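Side-chain contacts in intracellular exo-alpha-(1->5)-L-arabinofuranosidase (PDB 2Y2W), which hydrolyses terminal alpha-(1->5)-linked L-arabinofuranosyl bonds in branched and debranched arabinans, as part of plant cell-wall breakdown: residues E69-C74 / L137-T142; L410-V413 / I417-E420; I212-E215 / W220-G223; C107-G112 / F338-V343. All blocks are in the same frame, centred on the assembly; numbering follows the deposited sequence.

All four contacts lie on or just beyond strands of the eight-stranded parallel barrel. Contact 4, its centre about 4 Å from that of the chain, ties strand 107-110 to strand 335-341 across the barrel interior; contact 3, nested in the loop it closes, follows strand 209-212. Contact 1 joins the loop after strand 65-67 to the 134-136/141-143 hairpin, its segments alternating with those of contact 4. Contact 2, last in the chain, follows strand 402-408. Centres of contacts 1, 2 and 3 lie about 14 to 15 Å from that of contact 4; those of contacts 2 and 3 are about 24 Å apart. Contacts 1, 3 and 4 hold predicted sugar-binding or catalytic residues; hydrogen bonds from Arg-73 join contact 2 to contact 1.

Contact 1: residues E69-C74 / L137-T142; sequences EHLGRC and LAWHCT
The backbones come nearest at Leu-71 and Trp-139, whose CA atoms lie 6.8 Å apart, where a loop following the first barrel strand faces the turn of the 134-136/141-143 beta hairpin. Two compact turns shape the first loop: His-70 is the centre of an inverse gamma turn, and a type II' turn runs from Leu-71 to Cys-74. On the hairpin side, His-140 and Cys-141 face Asp-136 in a G1 beta bulge.

The indole of Trp-139 is held at its edge and over one face. Its NE1 donates to Glu-69 OE2 at 3.0 Å, with the acceptor close to the ring plane and an N-H...O angle of 160°. The carboxylate is turned 66° from the ring and accepts the N-H from above its own plane. Glu-69 reaches across as an extended chain, CG anti to the backbone N (chi1 -172°), and its OE2 also accepts from Phe-115 N. Replacing Trp-139 with a leucine would probably leave Glu-69 OE2 without its indole donor and the Leu-71 side chain without the flat surface on which it rests. Glu-69 probably binds arabinofuranose and lies beside Gln-409, so this bond is consistent with Trp-139 acting as a second-shell residue that positions the carboxylate. Over the ring face, Leu-71 CG makes a CH-pi contact 3.6 Å from the centroid of the five-membered ring, and Leu-71 CD1 lies above the rim of the six-membered ring, 3.4 Å from Trp-139 CZ2.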
loop_
_atom_site.group_PDB
_atom_site.type_symbol
_atom_site.label_atom_id
_atom_site.label_comp_id
_atom_site.label_asym_id
_atom_site.label_seq_id
_atom_site.Cartn_x
_atom_site.Cartn_y
_atom_site.Cartn_z
ATOM N N GLU D 69 18.473 13.188 -14.749
ATOM C CA GLU D 69 17.507 12.100 -14.765
ATOM C C GLU D 69 17.949 11.039 -15.764
ATOM O O GLU D 69 18.581 11.355 -16.780
ATOM C CB GLU D 69 16.111 12.626 -15.132
ATOM C CG GLU D 69 14.980 11.597 -14.983
ATOM C CD GLU D 69 13.600 12.144 -15.339
ATOM O OE1 GLU D 69 13.452 13.376 -15.502
ATOM O OE2 GLU D 69 12.654 11.333 -15.445
ATOM N N HIS D 70 17.628 9.782 -15.467
ATOM C CA HIS D 70 17.774 8.710 -16.441
ATOM C C HIS D 70 16.715 8.896 -17.526
ATOM O O HIS D 70 15.745 8.141 -17.619
ATOM C CB HIS D 70 17.640 7.345 -15.775
ATOM C CG HIS D 70 18.836 6.937 -14.973
ATOM N ND1 HIS D 70 19.550 5.788 -15.238
ATOM C CD2 HIS D 70 19.441 7.520 -13.911
ATOM C CE1 HIS D 70 20.544 5.682 -14.375
ATOM N NE2 HIS D 70 20.501 6.720 -13.560
ATOM N N LEU D 71 16.921 9.936 -18.329
ATOM C CA LEU D 71 16.026 10.328 -19.401
ATOM C C LEU D 71 16.882 10.564 -20.631
ATOM O O LEU D 71 17.927 11.217 -20.549
ATOM C CB LEU D 71 15.308 11.623 -19.020
ATOM C CG LEU D 71 14.105 12.183 -19.788
ATOM C CD1 LEU D 71 13.617 13.428 -19.076
ATOM C CD2 LEU D 71 14.406 12.509 -21.248
ATOM N N GLY D 72 16.441 10.024 -21.764
ATOM C CA GLY D 72 17.108 10.232 -23.041
ATOM C C GLY D 72 18.599 10.007 -22.951
ATOM O O GLY D 72 19.046 8.889 -22.705
ATOM N N ARG D 73 19.364 11.084 -23.125
ATOM C CA ARG D 73 20.829 11.009 -23.145
ATOM C C ARG D 73 21.494 11.908 -22.095
ATOM O O ARG D 73 22.648 12.317 -22.259
ATOM C CB ARG D 73 21.367 11.320 -24.551
ATOM C CG ARG D 73 21.026 10.260 -25.591
ATOM C CD ARG D 73 21.487 10.638 -26.996
ATOM N NE ARG D 73 22.945 10.693 -27.117
ATOM C CZ ARG D 73 23.643 11.786 -27.427
ATOM N NH1 ARG D 73 23.027 12.940 -27.668
ATOM N NH2 ARG D 73 24.967 11.723 -27.505
ATOM N N CYS D 74 20.764 12.204 -21.020
ATOM C CA CYS D 74 21.304 12.998 -19.913
ATOM C C CYS D 74 22.380 12.225 -19.155
ATOM O O CYS D 74 23.398 12.793 -18.763
ATOM C CB CYS D 74 20.195 13.454 -18.961
ATOM S SG CYS D 74 20.757 14.545 -17.612
ATOM N N LEU D 137 9.072 2.811 -17.614
ATOM C CA LEU D 137 7.741 3.121 -18.136
ATOM C C LEU D 137 7.587 4.583 -18.542
ATOM O O LEU D 137 6.935 4.882 -19.541
ATOM C CB LEU D 137 6.664 2.747 -17.117
ATOM C CG LEU D 137 5.993 1.375 -17.226
ATOM C CD1 LEU D 137 6.977 0.214 -17.086
ATOM C CD2 LEU D 137 4.893 1.269 -16.186
ATOM N N ALA D 138 8.194 5.480 -17.771
ATOM C CA ALA D 138 8.041 6.925 -17.969
ATOM C C ALA D 138 8.449 7.416 -19.363
ATOM O O ALA D 138 7.727 8.198 -19.983
ATOM C CB ALA D 138 8.802 7.682 -16.899
ATOM N N TRP D 139 9.597 6.952 -19.850
ATOM C CA TRP D 139 10.146 7.417 -21.128
ATOM C C TRP D 139 10.220 6.310 -22.181
ATOM O O TRP D 139 10.739 6.521 -23.279
ATOM C CB TRP D 139 11.507 8.089 -20.906
ATOM C CG TRP D 139 11.389 9.216 -19.937
ATOM C CD1 TRP D 139 11.762 9.213 -18.624
ATOM C CD2 TRP D 139 10.795 10.496 -20.184
ATOM N NE1 TRP D 139 11.459 10.421 -18.044
ATOM C CE2 TRP D 139 10.860 11.225 -18.977
ATOM C CE3 TRP D 139 10.226 11.101 -21.311
ATOM C CZ2 TRP D 139 10.382 12.534 -18.866
ATOM C CZ3 TRP D 139 9.747 12.401 -21.200
ATOM C CH2 TRP D 139 9.830 13.104 -19.985
ATOM N N HIS D 140 9.674 5.146 -21.831
ATOM C CA HIS D 140 9.590 3.985 -22.720
ATOM C C HIS D 140 10.967 3.554 -23.223
ATOM O O HIS D 140 11.198 3.439 -24.423
ATOM C CB HIS D 140 8.622 4.253 -23.881
ATOM C CG HIS D 140 8.003 3.016 -24.451
ATOM N ND1 HIS D 140 7.042 2.289 -23.780
ATOM C CD2 HIS D 140 8.199 2.380 -25.630
ATOM C CE1 HIS D 140 6.677 1.258 -24.519
ATOM N NE2 HIS D 140 7.362 1.291 -25.647
ATOM N N CYS D 141 11.877 3.324 -22.284
ATOM C CA CYS D 141 13.242 2.935 -22.613
ATOM C C CYS D 141 13.673 1.713 -21.824
ATOM O O CYS D 141 13.144 1.449 -20.743
ATOM C CB CYS D 141 14.206 4.092 -22.327
ATOM S SG CYS D 141 13.922 5.560 -23.340
ATOM N N THR D 142 14.627 0.966 -22.373
ATOM C CA THR D 142 15.310 -0.074 -21.612
ATOM C C THR D 142 16.561 0.504 -20.951
ATOM O O THR D 142 17.356 1.203 -21.592
ATOM C CB THR D 142 15.633 -1.348 -22.446
ATOM O OG1 THR D 142 16.619 -2.135 -21.764
ATOM C CG2 THR D 142 16.164 -0.995 -23.812
#

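Contact 2: residues L410-V413 / I417-E420; sequences LVNV and IMAE
Ala-419 and Ile-417 fit against the side chains of Val-411 and Leu-410 to form a small apolar seam. Val-411 CG1 is the bump that fits between Ile-417 CG2 and Ala-419 CB: anti to the backbone N (chi1 -170°), it comes within 4.0 Å of Ala-419 CB and 4.4 Å of Ile-417 CG2. Farther along, Leu-410 CD1 approaches Ile-417 CD1. Helix 94-103 packs on this seam through Val-96, Leu-99 and Val-100.

Met-418 leaves its strand directed away, but bends at chi2 and chi3 and returns, bringing SD to 3.4 Å from Asn-412 O. Beside it, the Asn-412 amide lies along the backbone of Ala-419. Its OD1 takes the Ala-419 N-H in a nearly straight bond of 2.6 Å, while ND2 gives a more bent one, 3.3 Å long, to a lone pair of Ala-419 O and also donates to Arg-73 O. Asn-412 N donates to Ile-417 O. A valine in place of Asn-412 would probably leave Ala-419 N without its acceptor and Arg-73 O without the ND2 donor. The asparagine side chain thus pairs with both backbone polar groups of Ala-419, joining the loop after the eighth barrel strand to strand 417-419 of a two-stranded antiparallel sheet.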
loop_
_atom_site.group_PDB
_atom_site.type_symbol
_atom_site.label_atom_id
_atom_site.label_comp_id
_atom_site.label_asym_id
_atom_site.label_seq_id
_atom_site.Cartn_x
_atom_site.Cartn_y
_atom_site.Cartn_z
ATOM N N LEU D 410 20.684 18.817 -16.908
ATOM C CA LEU D 410 22.108 19.161 -16.986
ATOM C C LEU D 410 22.753 18.962 -18.364
ATOM O O LEU D 410 23.456 19.850 -18.851
ATOM C CB LEU D 410 22.909 18.428 -15.903
ATOM C CG LEU D 410 24.358 18.881 -15.683
ATOM C CD1 LEU D 410 24.442 20.352 -15.265
ATOM C CD2 LEU D 410 25.051 17.992 -14.664
ATOM N N VAL D 411 22.530 17.802 -18.977
ATOM C CA VAL D 411 23.180 17.468 -20.248
ATOM C C VAL D 411 22.202 16.863 -21.262
ATOM O O VAL D 411 21.419 15.977 -20.925
ATOM C CB VAL D 411 24.392 16.512 -20.045
ATOM C CG1 VAL D 411 25.194 16.363 -21.333
ATOM C CG2 VAL D 411 25.292 17.010 -18.930
ATOM N N ASN D 412 22.263 17.366 -22.498
ATOM C CA ASN D 412 21.486 16.867 -23.650
ATOM C C ASN D 412 19.973 17.082 -23.585
ATOM O O ASN D 412 19.371 17.580 -24.537
ATOM C CB ASN D 412 21.810 15.397 -23.960
ATOM C CG ASN D 412 23.168 15.219 -24.616
ATOM O OD1 ASN D 412 23.710 16.146 -25.221
ATOM N ND2 ASN D 412 23.718 14.017 -24.508
ATOM N N VAL D 413 19.377 16.693 -22.461
ATOM C CA VAL D 413 17.945 16.816 -22.235
ATOM C C VAL D 413 17.654 18.213 -21.707
ATOM O O VAL D 413 18.112 18.573 -20.620
ATOM C CB VAL D 413 17.454 15.747 -21.226
ATOM C CG1 VAL D 413 15.965 15.905 -20.942
ATOM C CG2 VAL D 413 17.754 14.346 -21.741
ATOM N N ILE D 417 24.219 22.323 -21.564
ATOM C CA ILE D 417 25.328 21.558 -22.099
ATOM C C ILE D 417 24.787 20.473 -23.020
ATOM O O ILE D 417 23.995 19.625 -22.601
ATOM C CB ILE D 417 26.165 20.903 -20.975
ATOM C CG1 ILE D 417 26.593 21.946 -19.934
ATOM C CG2 ILE D 417 27.376 20.179 -21.566
ATOM C CD1 ILE D 417 27.094 21.348 -18.625
ATOM N N MET D 418 25.209 20.519 -24.280
ATOM C CA MET D 418 24.909 19.463 -25.237
ATOM C C MET D 418 26.171 18.659 -25.495
ATOM O O MET D 418 27.249 19.231 -25.648
ATOM C CB MET D 418 24.387 20.051 -26.546
ATOM C CG MET D 418 22.918 20.467 -26.527
ATOM S SD MET D 418 21.768 19.077 -26.427
ATOM C CE MET D 418 22.033 18.246 -27.995
ATOM N N ALA D 419 26.032 17.338 -25.541
ATOM C CA ALA D 419 27.169 16.445 -25.762
ATOM C C ALA D 419 26.886 15.453 -26.889
ATOM O O ALA D 419 25.946 14.659 -26.807
ATOM C CB ALA D 419 27.527 15.720 -24.475
ATOM N N GLU D 420 27.702 15.512 -27.940
ATOM C CA GLU D 420 27.530 14.651 -29.114
ATOM C C GLU D 420 28.276 13.323 -29.004
ATOM O O GLU D 420 29.307 13.232 -28.335
ATOM C CB GLU D 420 27.945 15.385 -30.393
ATOM C CG GLU D 420 26.802 16.119 -31.101
ATOM C CD GLU D 420 26.399 17.411 -30.412
ATOM O OE1 GLU D 420 27.208 17.947 -29.626
ATOM O OE2 GLU D 420 25.272 17.895 -30.659
#

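Contact 3: residues I212-E215 / W220-G223; sequences IGNE and WQVG
Gln-221 OE1 takes hydrogen bonds from two groups, Asn-214 ND2 at 3.2 Å and the hydroxyl of Ser-117. The first is nearly straight at the hydrogen (170°), and OE1 lies in the amide plane of Asn-214, yet the donor stands above the carbonyl plane of Gln-221 and not on a lone pair; the two amides are 61° apart. Gln-221 reaches this place by a bend at chi2 that brings CG and CD up against the Asn-214 carbonyl oxygen, with Gln-221 CD 3.3 Å from Asn-214 O. Its NE2 turns to the other side, donating to Asn-114 OD1 and passing 3.5 Å from Glu-215 CB.

Trp-220 meets Glu-215 at its ring edge. Its NE1 makes a weak hydrogen bond of 3.3 Å to Glu-215 OE1, with carboxylate and indole planes 74° apart. The other oxygen, Glu-215 OE2, is bonded to His-284 ND1.

Both segments lie in the loop after the fourth barrel strand, whose Asn-Glu pair is a hallmark of clan GH-A glycosidases. Glu-215 is the probable acid/base, and Asn-214 probably binds the sugar. Asn-214 OD1 is bonded to Arg-109, so Gln-221 and Arg-109 together fix the flip of its amide, while His-284 bonds one oxygen of Glu-215 and Trp-220 touches the other weakly.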
loop_
_atom_site.group_PDB
_atom_site.type_symbol
_atom_site.label_atom_id
_atom_site.label_comp_id
_atom_site.label_asym_id
_atom_site.label_seq_id
_atom_site.Cartn_x
_atom_site.Cartn_y
_atom_site.Cartn_z
ATOM N N ILE D 212 11.187 13.110 -1.487
ATOM C CA ILE D 212 10.264 12.020 -1.211
ATOM C C ILE D 212 9.254 11.904 -2.353
ATOM O O ILE D 212 8.183 12.520 -2.331
ATOM C CB ILE D 212 9.576 12.190 0.166
ATOM C CG1 ILE D 212 10.629 12.439 1.251
ATOM C CG2 ILE D 212 8.753 10.955 0.515
ATOM C CD1 ILE D 212 10.112 13.144 2.477
ATOM N N GLY D 213 9.623 11.118 -3.359
ATOM C CA GLY D 213 8.799 10.925 -4.544
ATOM C C GLY D 213 9.009 12.000 -5.585
ATOM O O GLY D 213 9.759 12.956 -5.365
ATOM N N ASN D 214 8.334 11.832 -6.720
ATOM C CA ASN D 214 8.369 12.797 -7.808
ATOM C C ASN D 214 6.986 13.040 -8.401
ATOM O O ASN D 214 6.238 12.091 -8.655
ATOM C CB ASN D 214 9.311 12.324 -8.913
ATOM C CG ASN D 214 9.389 13.304 -10.060
ATOM O OD1 ASN D 214 10.092 14.311 -9.980
ATOM N ND2 ASN D 214 8.661 13.022 -11.132
ATOM N N GLU D 215 6.663 14.317 -8.613
ATOM C CA GLU D 215 5.445 14.753 -9.309
ATOM C C GLU D 215 4.241 13.836 -9.079
ATOM O O GLU D 215 3.566 13.422 -10.025
ATOM C CB GLU D 215 5.717 14.922 -10.813
ATOM C CG GLU D 215 6.642 16.090 -11.164
ATOM C CD GLU D 215 6.840 16.268 -12.664
ATOM O OE1 GLU D 215 6.986 15.255 -13.381
ATOM O OE2 GLU D 215 6.856 17.428 -13.127
ATOM N N TRP D 220 0.275 11.586 -15.182
ATOM C CA TRP D 220 1.230 10.873 -16.036
ATOM C C TRP D 220 2.216 10.036 -15.208
ATOM O O TRP D 220 2.948 9.203 -15.751
ATOM C CB TRP D 220 2.002 11.863 -16.912
ATOM C CG TRP D 220 2.730 12.902 -16.115
ATOM C CD1 TRP D 220 3.991 12.806 -15.592
ATOM C CD2 TRP D 220 2.234 14.190 -15.729
ATOM N NE1 TRP D 220 4.311 13.955 -14.911
ATOM C CE2 TRP D 220 3.252 14.822 -14.980
ATOM C CE3 TRP D 220 1.028 14.872 -15.947
ATOM C CZ2 TRP D 220 3.105 16.107 -14.444
ATOM C CZ3 TRP D 220 0.878 16.150 -15.416
ATOM C CH2 TRP D 220 1.914 16.754 -14.673
ATOM N N GLN D 221 2.231 10.273 -13.896
ATOM C CA GLN D 221 3.191 9.649 -12.994
ATOM C C GLN D 221 2.760 8.245 -12.585
ATOM O O GLN D 221 1.593 8.012 -12.257
ATOM C CB GLN D 221 3.379 10.517 -11.750
ATOM C CG GLN D 221 4.683 10.290 -11.003
ATOM C CD GLN D 221 5.898 10.841 -11.739
ATOM O OE1 GLN D 221 7.012 10.348 -11.562
ATOM N NE2 GLN D 221 5.688 11.868 -12.565
ATOM N N VAL D 222 3.711 7.316 -12.600
ATOM C CA VAL D 222 3.452 5.943 -12.192
ATOM C C VAL D 222 3.097 5.925 -10.709
ATOM O O VAL D 222 3.874 6.381 -9.868
ATOM C CB VAL D 222 4.653 5.013 -12.497
ATOM C CG1 VAL D 222 4.370 3.587 -12.035
ATOM C CG2 VAL D 222 4.966 5.026 -13.982
ATOM N N GLY D 223 1.904 5.422 -10.406
ATOM C CA GLY D 223 1.400 5.370 -9.037
ATOM C C GLY D 223 1.031 6.739 -8.499
ATOM O O GLY D 223 1.292 7.041 -7.337
#

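Contact 4: residues C107-G112 / F338-V343; sequences CVRYPG and FDEWGV
Strand 107-110 and strand 335-341, the second and seventh of a (beta/alpha)8 barrel, face each other across the barrel interior without backbone pairing, the nearest CA atoms being those of Arg-109 and Asp-339 at 7.6 Å. The chain turns a corner at Glu-340, and a cis peptide bond precedes Pro-111.

Arg-109 spans the gap. Its chain is extended from CG to NE, with CG anti to the backbone N (chi1 -172°), and carries the guanidinium to the two acids. Glu-340 OE2 lies at the edge of that group, in its plane, and accepts from Arg-109 NH1 at 3.0 Å through its anti lone pair; the two planes are 45° apart and the N-H...O angle is 157°. Asp-339 approaches differently. Its OD2 sits 3.5 Å above one guanidinium face, offset toward the rim, and the resulting salt bridge from Arg-109 NE to Asp-339 OD2 is long, 3.7 Å, with no N-H directed at the oxygen. Gly-112 O rests over the opposite face, 3.5 Å above the plane, so the flat group is sandwiched between two oxygens. Phe-67 adds a cation-pi contact.

Glu-340 is the probable nucleophile, to which arabinofuranose would become covalently linked. Its OE1 is hydrogen-bonded to the hydroxyl of Tyr-286 and its OE2 to Arg-109, so one partner on each oxygen fixes the rotation of the carboxylate. Through Arg-109 NH2, the same network links this carboxylate to Asn-214, which probably binds the sugar.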
loop_
_atom_site.group_PDB
_atom_site.type_symbol
_atom_site.label_atom_id
_atom_site.label_comp_id
_atom_site.label_asym_id
_atom_site.label_seq_id
_atom_site.Cartn_x
_atom_site.Cartn_y
_atom_site.Cartn_z
ATOM N N CYS D 107 24.667 21.654 -6.753
ATOM C CA CYS D 107 23.861 20.545 -6.255
ATOM C C CYS D 107 23.050 19.962 -7.400
ATOM O O CYS D 107 22.394 20.693 -8.132
ATOM C CB CYS D 107 22.931 21.030 -5.140
ATOM S SG CYS D 107 21.824 19.772 -4.468
ATOM N N VAL D 108 23.102 18.642 -7.552
ATOM C CA VAL D 108 22.447 17.973 -8.674
ATOM C C VAL D 108 21.406 16.967 -8.190
ATOM O O VAL D 108 21.689 16.122 -7.335
ATOM C CB VAL D 108 23.469 17.263 -9.603
ATOM C CG1 VAL D 108 22.776 16.719 -10.846
ATOM C CG2 VAL D 108 24.591 18.209 -10.001
ATOM N N ARG D 109 20.203 17.068 -8.749
ATOM C CA ARG D 109 19.095 16.187 -8.401
ATOM C C ARG D 109 19.166 14.892 -9.212
ATOM O O ARG D 109 19.410 14.915 -10.424
ATOM C CB ARG D 109 17.766 16.913 -8.618
ATOM C CG ARG D 109 16.538 16.173 -8.121
ATOM C CD ARG D 109 15.371 17.127 -7.984
ATOM N NE ARG D 109 14.131 16.433 -7.653
ATOM C CZ ARG D 109 13.134 16.228 -8.508
ATOM N NH1 ARG D 109 13.221 16.668 -9.757
ATOM N NH2 ARG D 109 12.045 15.583 -8.109
ATOM N N TYR D 110 18.955 13.768 -8.529
ATOM C CA TYR D 110 19.165 12.434 -9.091
ATOM C C TYR D 110 18.280 11.427 -8.355
ATOM O O TYR D 110 18.058 11.578 -7.152
ATOM C CB TYR D 110 20.642 12.051 -8.941
ATOM C CG TYR D 110 21.030 10.715 -9.544
ATOM C CD1 TYR D 110 21.280 10.588 -10.911
ATOM C CD2 TYR D 110 21.157 9.583 -8.745
ATOM C CE1 TYR D 110 21.633 9.367 -11.466
ATOM C CE2 TYR D 110 21.511 8.357 -9.290
ATOM C CZ TYR D 110 21.748 8.255 -10.650
ATOM O OH TYR D 110 22.101 7.040 -11.193
ATOM N N PRO D 111 17.757 10.401 -9.066
ATOM C CA PRO D 111 17.844 10.149 -10.505
ATOM C C PRO D 111 16.585 10.550 -11.285
ATOM O O PRO D 111 16.452 10.188 -12.455
ATOM C CB PRO D 111 18.030 8.633 -10.565
ATOM C CG PRO D 111 17.267 8.119 -9.374
ATOM C CD PRO D 111 17.139 9.256 -8.371
ATOM N N GLY D 112 15.677 11.282 -10.643
ATOM C CA GLY D 112 14.403 11.651 -11.258
ATOM C C GLY D 112 13.543 12.555 -10.389
ATOM O O GLY D 112 13.864 12.785 -9.228
ATOM N N PHE D 338 12.542 25.009 -5.970
ATOM C CA PHE D 338 12.244 24.993 -7.402
ATOM C C PHE D 338 13.087 23.946 -8.130
ATOM O O PHE D 338 13.902 24.274 -8.993
ATOM C CB PHE D 338 12.457 26.384 -8.008
ATOM C CG PHE D 338 11.184 27.126 -8.284
ATOM C CD1 PHE D 338 10.562 27.866 -7.285
ATOM C CD2 PHE D 338 10.601 27.082 -9.547
ATOM C CE1 PHE D 338 9.380 28.552 -7.543
ATOM C CE2 PHE D 338 9.421 27.764 -9.815
ATOM C CZ PHE D 338 8.809 28.502 -8.812
ATOM N N ASP D 339 12.862 22.679 -7.786
ATOM C CA ASP D 339 13.734 21.590 -8.222
ATOM C C ASP D 339 13.533 21.129 -9.669
ATOM O O ASP D 339 14.270 20.270 -10.157
ATOM C CB ASP D 339 13.697 20.410 -7.234
ATOM C CG ASP D 339 12.288 19.915 -6.939
ATOM O OD1 ASP D 339 11.322 20.373 -7.586
ATOM O OD2 ASP D 339 12.154 19.053 -6.043
ATOM N N GLU D 340 12.542 21.699 -10.347
ATOM C CA GLU D 340 12.402 21.537 -11.793
ATOM C C GLU D 340 11.919 22.839 -12.428
ATOM O O GLU D 340 10.741 23.183 -12.344
ATOM C CB GLU D 340 11.467 20.371 -12.140
ATOM C CG GLU D 340 12.142 19.003 -12.108
ATOM C CD GLU D 340 11.278 17.886 -12.668
ATOM O OE1 GLU D 340 10.559 18.113 -13.666
ATOM O OE2 GLU D 340 11.330 16.768 -12.112
ATOM N N TRP D 341 12.846 23.570 -13.041
ATOM C CA TRP D 341 12.514 24.806 -13.746
ATOM C C TRP D 341 13.292 24.925 -15.053
ATOM O O TRP D 341 14.293 24.238 -15.250
ATOM C CB TRP D 341 12.740 26.036 -12.852
ATOM C CG TRP D 341 14.185 26.373 -12.596
ATOM C CD1 TRP D 341 14.971 25.900 -11.584
ATOM C CD2 TRP D 341 15.012 27.264 -13.359
ATOM N NE1 TRP D 341 16.232 26.434 -11.670
ATOM C CE2 TRP D 341 16.286 27.275 -12.752
ATOM C CE3 TRP D 341 14.798 28.053 -14.499
ATOM C CZ2 TRP D 341 17.346 28.045 -13.243
ATOM C CZ3 TRP D 341 15.853 28.816 -14.990
ATOM C CH2 TRP D 341 17.112 28.806 -14.359
ATOM N N GLY D 342 12.815 25.792 -15.944
ATOM C CA GLY D 342 13.506 26.069 -17.200
ATOM C C GLY D 342 12.603 26.104 -18.417
ATOM O O GLY D 342 11.384 25.969 -18.304
ATOM N N VAL D 343 13.216 26.287 -19.584
ATOM C CA VAL D 343 12.495 26.321 -20.849
ATOM C C VAL D 343 12.405 24.919 -21.445
ATOM O O VAL D 343 13.425 24.259 -21.639
ATOM C CB VAL D 343 13.156 27.300 -21.858
ATOM C CG1 VAL D 343 12.521 27.181 -23.237
ATOM C CG2 VAL D 343 13.058 28.735 -21.357
#